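Local coordinates for protein metallocarboxypeptidase (Trypanosoma cruzi, PDB 3DWC) that probably acts as a metal-dependent carboxypeptidase of the M32 family, releasing C-terminal amino acids other than proline with broad specificity, at residues 181-192 against 493-503. Residues are numbered along the deposited sequence; the frame is centred on the assembly and turned at random.
With SO4 (sulfate ion), chain V.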
loop_
_atom_site.group_PDB
_atom_site.type_symbol
_atom_site.label_atom_id
_atom_site.label_comp_id
_atom_site.label_asym_id
_atom_site.label_seq_id
_atom_site.Cartn_x
_atom_site.Cartn_y
_atom_site.Cartn_z
ATOM N N TRP B 181 -34.607 -30.840 6.381
ATOM C CA TRP B 181 -35.247 -30.075 7.493
ATOM C C TRP B 181 -35.393 -28.558 7.303
ATOM O O TRP B 181 -36.340 -27.983 7.872
ATOM C CB TRP B 181 -34.596 -30.376 8.871
ATOM C CG TRP B 181 -33.114 -30.133 8.951
ATOM C CD1 TRP B 181 -32.120 -31.057 8.793
ATOM C CD2 TRP B 181 -32.461 -28.873 9.194
ATOM N NE1 TRP B 181 -30.888 -30.453 8.924
ATOM C CE2 TRP B 181 -31.074 -29.110 9.154
ATOM C CE3 TRP B 181 -32.919 -27.571 9.447
ATOM C CZ2 TRP B 181 -30.151 -28.103 9.339
ATOM C CZ3 TRP B 181 -32.009 -26.579 9.631
ATOM C CH2 TRP B 181 -30.630 -26.848 9.587
ATOM N N LEU B 182 -34.503 -27.921 6.516
ATOM C CA LEU B 182 -34.398 -26.460 6.518
ATOM C C LEU B 182 -35.512 -25.764 5.761
ATOM O O LEU B 182 -36.047 -24.803 6.290
ATOM C CB LEU B 182 -33.002 -25.958 6.075
ATOM C CG LEU B 182 -32.725 -24.444 6.087
ATOM C CD1 LEU B 182 -33.185 -23.793 7.414
ATOM C CD2 LEU B 182 -31.241 -24.182 5.836
ATOM N N PRO B 183 -35.892 -26.244 4.545
ATOM C CA PRO B 183 -37.088 -25.662 3.887
ATOM C C PRO B 183 -38.380 -25.644 4.742
ATOM O O PRO B 183 -39.092 -24.624 4.772
ATOM C CB PRO B 183 -37.254 -26.529 2.641
ATOM C CG PRO B 183 -35.827 -26.962 2.328
ATOM C CD PRO B 183 -35.255 -27.262 3.688
ATOM N N GLU B 184 -38.656 -26.722 5.478
ATOM C CA GLU B 184 -39.798 -26.691 6.398
ATOM C C GLU B 184 -39.569 -25.850 7.672
ATOM O O GLU B 184 -40.515 -25.298 8.245
ATOM C CB GLU B 184 -40.255 -28.097 6.746
ATOM C CG GLU B 184 -41.016 -28.750 5.605
ATOM C CD GLU B 184 -42.337 -28.022 5.278
ATOM O OE1 GLU B 184 -42.950 -27.437 6.213
ATOM O OE2 GLU B 184 -42.767 -28.064 4.095
ATOM N N LEU B 185 -38.331 -25.721 8.095
ATOM C CA LEU B 185 -38.032 -24.904 9.274
ATOM C C LEU B 185 -38.310 -23.454 8.937
ATOM O O LEU B 185 -38.857 -22.729 9.766
ATOM C CB LEU B 185 -36.587 -25.068 9.710
ATOM C CG LEU B 185 -36.112 -24.212 10.910
ATOM C CD1 LEU B 185 -37.045 -24.421 12.073
ATOM C CD2 LEU B 185 -34.707 -24.556 11.312
ATOM N N LEU B 186 -37.915 -23.045 7.729
ATOM C CA LEU B 186 -38.130 -21.684 7.286
ATOM C C LEU B 186 -39.644 -21.368 7.300
ATOM O O LEU B 186 -40.086 -20.348 7.865
ATOM C CB LEU B 186 -37.501 -21.445 5.909
ATOM C CG LEU B 186 -37.869 -20.109 5.238
ATOM C CD1 LEU B 186 -37.591 -18.870 6.168
ATOM C CD2 LEU B 186 -37.121 -19.952 3.918
ATOM N N LYS B 187 -40.426 -22.266 6.717
ATOM C CA LYS B 187 -41.861 -22.090 6.627
ATOM C C LYS B 187 -42.495 -22.040 8.000
ATOM O O LYS B 187 -43.398 -21.258 8.220
ATOM C CB LYS B 187 -42.483 -23.211 5.829
ATOM C CG LYS B 187 -42.119 -23.292 4.349
ATOM C CD LYS B 187 -43.175 -24.149 3.630
ATOM C CE LYS B 187 -42.771 -24.759 2.248
ATOM N NZ LYS B 187 -41.448 -24.348 1.630
ATOM N N GLU B 188 -42.017 -22.867 8.925
ATOM C CA GLU B 188 -42.522 -22.875 10.289
ATOM C C GLU B 188 -42.231 -21.553 11.006
ATOM O O GLU B 188 -43.070 -21.033 11.720
ATOM C CB GLU B 188 -41.875 -24.003 11.079
ATOM C CG GLU B 188 -42.418 -24.130 12.493
ATOM C CD GLU B 188 -41.888 -25.323 13.253
ATOM O OE1 GLU B 188 -42.608 -25.769 14.170
ATOM O OE2 GLU B 188 -40.781 -25.824 12.950
ATOM N N VAL B 189 -41.024 -21.037 10.799
ATOM C CA VAL B 189 -40.576 -19.795 11.432
ATOM C C VAL B 189 -41.391 -18.629 10.906
ATOM O O VAL B 189 -41.902 -17.845 11.692
ATOM C CB VAL B 189 -39.085 -19.576 11.225
ATOM C CG1 VAL B 189 -38.659 -18.177 11.711
ATOM C CG2 VAL B 189 -38.324 -20.644 11.982
ATOM N N GLN B 190 -41.543 -18.556 9.584
ATOM C CA GLN B 190 -42.400 -17.552 8.965
ATOM C C GLN B 190 -43.823 -17.506 9.523
ATOM O O GLN B 190 -44.325 -16.427 9.849
ATOM C CB GLN B 190 -42.460 -17.747 7.458
ATOM C CG GLN B 190 -41.255 -17.195 6.708
ATOM C CD GLN B 190 -41.372 -17.419 5.219
ATOM O OE1 GLN B 190 -41.500 -16.466 4.447
ATOM N NE2 GLN B 190 -41.386 -18.682 4.803
ATOM N N GLU B 191 -44.464 -18.660 9.646
ATOM C CA GLU B 191 -45.845 -18.682 10.075
ATOM C C GLU B 191 -45.975 -18.348 11.563
ATOM O O GLU B 191 -46.929 -17.682 11.962
ATOM C CB GLU B 191 -46.534 -20.002 9.666
ATOM C CG GLU B 191 -46.606 -21.069 10.732
ATOM C CD GLU B 191 -46.783 -22.481 10.157
ATOM O OE1 GLU B 191 -47.070 -22.599 8.925
ATOM O OE2 GLU B 191 -46.600 -23.469 10.950
ATOM N N LYS B 192 -45.002 -18.778 12.364
ATOM C CA LYS B 192 -44.921 -18.403 13.778
ATOM C C LYS B 192 -44.780 -16.885 13.956
ATOM O O LYS B 192 -45.438 -16.293 14.799
ATOM C CB LYS B 192 -43.723 -19.081 14.447
ATOM C CG LYS B 192 -43.552 -18.749 15.952
ATOM C CD LYS B 192 -42.085 -18.837 16.449
ATOM C CE LYS B 192 -42.020 -18.909 18.020
ATOM N NZ LYS B 192 -40.727 -18.429 18.641
ATOM N N ARG B 493 -28.352 -27.017 12.785
ATOM C CA ARG B 493 -29.796 -27.226 12.890
ATOM C C ARG B 493 -30.360 -26.813 14.272
ATOM O O ARG B 493 -31.351 -26.119 14.348
ATOM C CB ARG B 493 -30.121 -28.722 12.616
ATOM C CG ARG B 493 -31.586 -29.062 12.682
ATOM C CD ARG B 493 -31.888 -30.568 12.480
ATOM N NE ARG B 493 -33.327 -30.759 12.456
ATOM C CZ ARG B 493 -33.984 -31.853 12.068
ATOM N NH1 ARG B 493 -33.367 -32.957 11.675
ATOM N NH2 ARG B 493 -35.301 -31.828 12.093
ATOM N N ARG B 494 -29.758 -27.310 15.350
ATOM C CA ARG B 494 -30.202 -26.978 16.707
ATOM C C ARG B 494 -30.058 -25.515 17.022
ATOM O O ARG B 494 -30.905 -24.969 17.717
ATOM C CB ARG B 494 -29.394 -27.728 17.770
ATOM C CG ARG B 494 -30.071 -28.868 18.337
ATOM C CD ARG B 494 -29.546 -30.078 17.858
ATOM N NE ARG B 494 -28.194 -30.349 18.346
ATOM C CZ ARG B 494 -27.677 -31.570 18.382
ATOM N NH1 ARG B 494 -28.423 -32.606 18.022
ATOM N NH2 ARG B 494 -26.427 -31.760 18.801
ATOM N N HIS B 495 -28.976 -24.899 16.562
ATOM C CA HIS B 495 -28.786 -23.414 16.657
ATOM C C HIS B 495 -29.916 -22.644 15.965
ATOM O O HIS B 495 -30.510 -21.726 16.544
ATOM C CB HIS B 495 -27.470 -22.991 16.000
ATOM C CG HIS B 495 -27.356 -21.503 15.770
ATOM N ND1 HIS B 495 -27.203 -20.610 16.810
ATOM C CD2 HIS B 495 -27.338 -20.761 14.634
ATOM C CE1 HIS B 495 -27.147 -19.385 16.337
ATOM N NE2 HIS B 495 -27.235 -19.440 15.012
ATOM N N LEU B 496 -30.198 -23.005 14.709
ATOM C CA LEU B 496 -31.274 -22.331 13.969
ATOM C C LEU B 496 -32.669 -22.541 14.561
ATOM O O LEU B 496 -33.436 -21.609 14.646
ATOM C CB LEU B 496 -31.229 -22.682 12.451
ATOM C CG LEU B 496 -29.983 -22.220 11.650
ATOM C CD1 LEU B 496 -29.967 -22.824 10.286
ATOM C CD2 LEU B 496 -29.806 -20.661 11.572
ATOM N N GLU B 497 -33.004 -23.766 14.948
ATOM C CA GLU B 497 -34.256 -24.099 15.656
ATOM C C GLU B 497 -34.462 -23.333 16.960
ATOM O O GLU B 497 -35.537 -22.745 17.189
ATOM C CB GLU B 497 -34.303 -25.611 15.977
ATOM C CG GLU B 497 -34.509 -26.482 14.756
ATOM C CD GLU B 497 -34.400 -27.983 15.077
ATOM O OE1 GLU B 497 -34.781 -28.768 14.225
ATOM O OE2 GLU B 497 -33.928 -28.381 16.160
ATOM N N ARG B 498 -33.423 -23.321 17.793
ATOM C CA ARG B 498 -33.458 -22.635 19.057
ATOM C C ARG B 498 -33.598 -21.135 18.949
ATOM O O ARG B 498 -34.298 -20.527 19.757
ATOM C CB ARG B 498 -32.208 -22.953 19.901
ATOM C CG ARG B 498 -32.224 -24.387 20.399
ATOM C CD ARG B 498 -30.899 -24.856 21.009
ATOM N NE ARG B 498 -30.972 -26.295 21.284
ATOM C CZ ARG B 498 -29.914 -27.066 21.583
ATOM N NH1 ARG B 498 -28.699 -26.567 21.647
ATOM N NH2 ARG B 498 -30.077 -28.355 21.807
ATOM N N ARG B 499 -32.913 -20.553 17.976
ATOM C CA ARG B 499 -32.923 -19.137 17.813
ATOM C C ARG B 499 -34.218 -18.694 17.121
ATOM O O ARG B 499 -34.902 -17.816 17.634
ATOM C CB ARG B 499 -31.692 -18.688 17.055
ATOM C CG ARG B 499 -31.749 -17.224 16.650
ATOM C CD ARG B 499 -30.401 -16.719 16.190
ATOM N NE ARG B 499 -29.418 -16.629 17.264
ATOM C CZ ARG B 499 -28.149 -16.284 17.086
ATOM N NH1 ARG B 499 -27.319 -16.189 18.135
ATOM N NH2 ARG B 499 -27.723 -15.998 15.869
ATOM N N TYR B 500 -34.572 -19.314 15.982
ATOM C CA TYR B 500 -35.690 -18.812 15.181
ATOM C C TYR B 500 -37.060 -19.412 15.481
ATOM O O TYR B 500 -38.092 -18.744 15.370
ATOM C CB TYR B 500 -35.341 -18.857 13.697
ATOM C CG TYR B 500 -34.196 -17.899 13.410
ATOM C CD1 TYR B 500 -34.421 -16.528 13.299
ATOM C CD2 TYR B 500 -32.884 -18.351 13.347
ATOM C CE1 TYR B 500 -33.379 -15.657 13.070
ATOM C CE2 TYR B 500 -31.822 -17.476 13.136
ATOM C CZ TYR B 500 -32.079 -16.133 13.025
ATOM O OH TYR B 500 -31.059 -15.241 12.824
ATOM N N ARG B 501 -37.071 -20.686 15.827
ATOM C CA ARG B 501 -38.294 -21.384 16.043
ATOM C C ARG B 501 -38.700 -21.280 17.516
ATOM O O ARG B 501 -39.886 -21.156 17.826
ATOM C CB ARG B 501 -38.128 -22.831 15.588
ATOM C CG ARG B 501 -39.416 -23.626 15.575
ATOM C CD ARG B 501 -39.386 -24.674 16.615
ATOM N NE ARG B 501 -38.782 -25.893 16.148
ATOM C CZ ARG B 501 -37.981 -26.690 16.864
ATOM N NH1 ARG B 501 -37.562 -26.402 18.092
ATOM N NH2 ARG B 501 -37.551 -27.796 16.306
ATOM N N ASP B 502 -37.735 -21.305 18.428
ATOM C CA ASP B 502 -38.027 -21.190 19.869
ATOM C C ASP B 502 -37.679 -19.812 20.471
ATOM O O ASP B 502 -37.871 -19.594 21.672
ATOM C CB ASP B 502 -37.256 -22.282 20.598
ATOM C CG ASP B 502 -37.551 -23.655 20.034
ATOM O OD1 ASP B 502 -38.592 -23.727 19.402
ATOM O OD2 ASP B 502 -36.759 -24.632 20.174
ATOM N N ASP B 503 -37.154 -18.889 19.671
ATOM C CA ASP B 503 -36.879 -17.527 20.160
ATOM C C ASP B 503 -35.983 -17.518 21.418
ATOM O O ASP B 503 -36.163 -16.675 22.318
ATOM C CB ASP B 503 -38.208 -16.814 20.464
ATOM C CG ASP B 503 -38.050 -15.302 20.635
ATOM O OD1 ASP B 503 -37.244 -14.696 19.892
ATOM O OD2 ASP B 503 -38.744 -14.714 21.500
HETATM S S SO4 V . -26.083 -35.148 17.060
HETATM O O1 SO4 V . -26.417 -35.965 18.232
HETATM O O2 SO4 V . -25.559 -36.007 15.987
HETATM O O3 SO4 V . -27.323 -34.559 16.551
HETATM O O4 SO4 V . -25.134 -34.096 17.475
HETATM O O HOH W 1 -39.144 -27.546 14.216
#
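Helix 490-501, the last of this M32 carboxypeptidase, packs nearly parallel beside helix 168-196, their short segments inclined by 12° with axes 10.1 Å apart, and Trp181 and Arg493 close one end of the interface. Arg493 runs extended across one face of the indole: its CG stands over the six-membered ring, 3.5 Å from the centroid, in a CH-pi contact. Further out, the guanidinium stacks on the indole with its plane 9° from the ring's. Trp181 puts CG between its own N and C (chi1 56°), which brings that ring face against Arg493, while the indole edge meets Leu496 CD1 at 4.1 Å from CH2. Glu497 steadies the arginine from its own helix in a salt bridge, Arg493 NE to Glu497 OE1 3.0 Å, the donor lying well out of the carboxylate plane. In the middle, Leu185 CD2 packs on Leu496 CB and Glu497 CG, and CD1 on Arg501 CB. Val189 fills the next turn against Tyr500 CB. Outside this apolar strip, Arg501 bends so that its NE shares a water with Glu188 OE2, their direct ion pair being long at 3.8 Å; its NH1 forms a salt bridge with Asp502, completing a network with Glu188, Arg493 and Glu497. At the far end, extended Lys192 reaches across to the backbone beyond Tyr500, NZ making a weak 3.0 Å hydrogen bond to Arg501 O. Behind the seam, Leu182 rests on Pro359 and Leu360 of helix 358-374, Leu186 touches Leu394 of helix 382-394, and Glu355 binds His495, Arg499 and the Tyr500 hydroxyl.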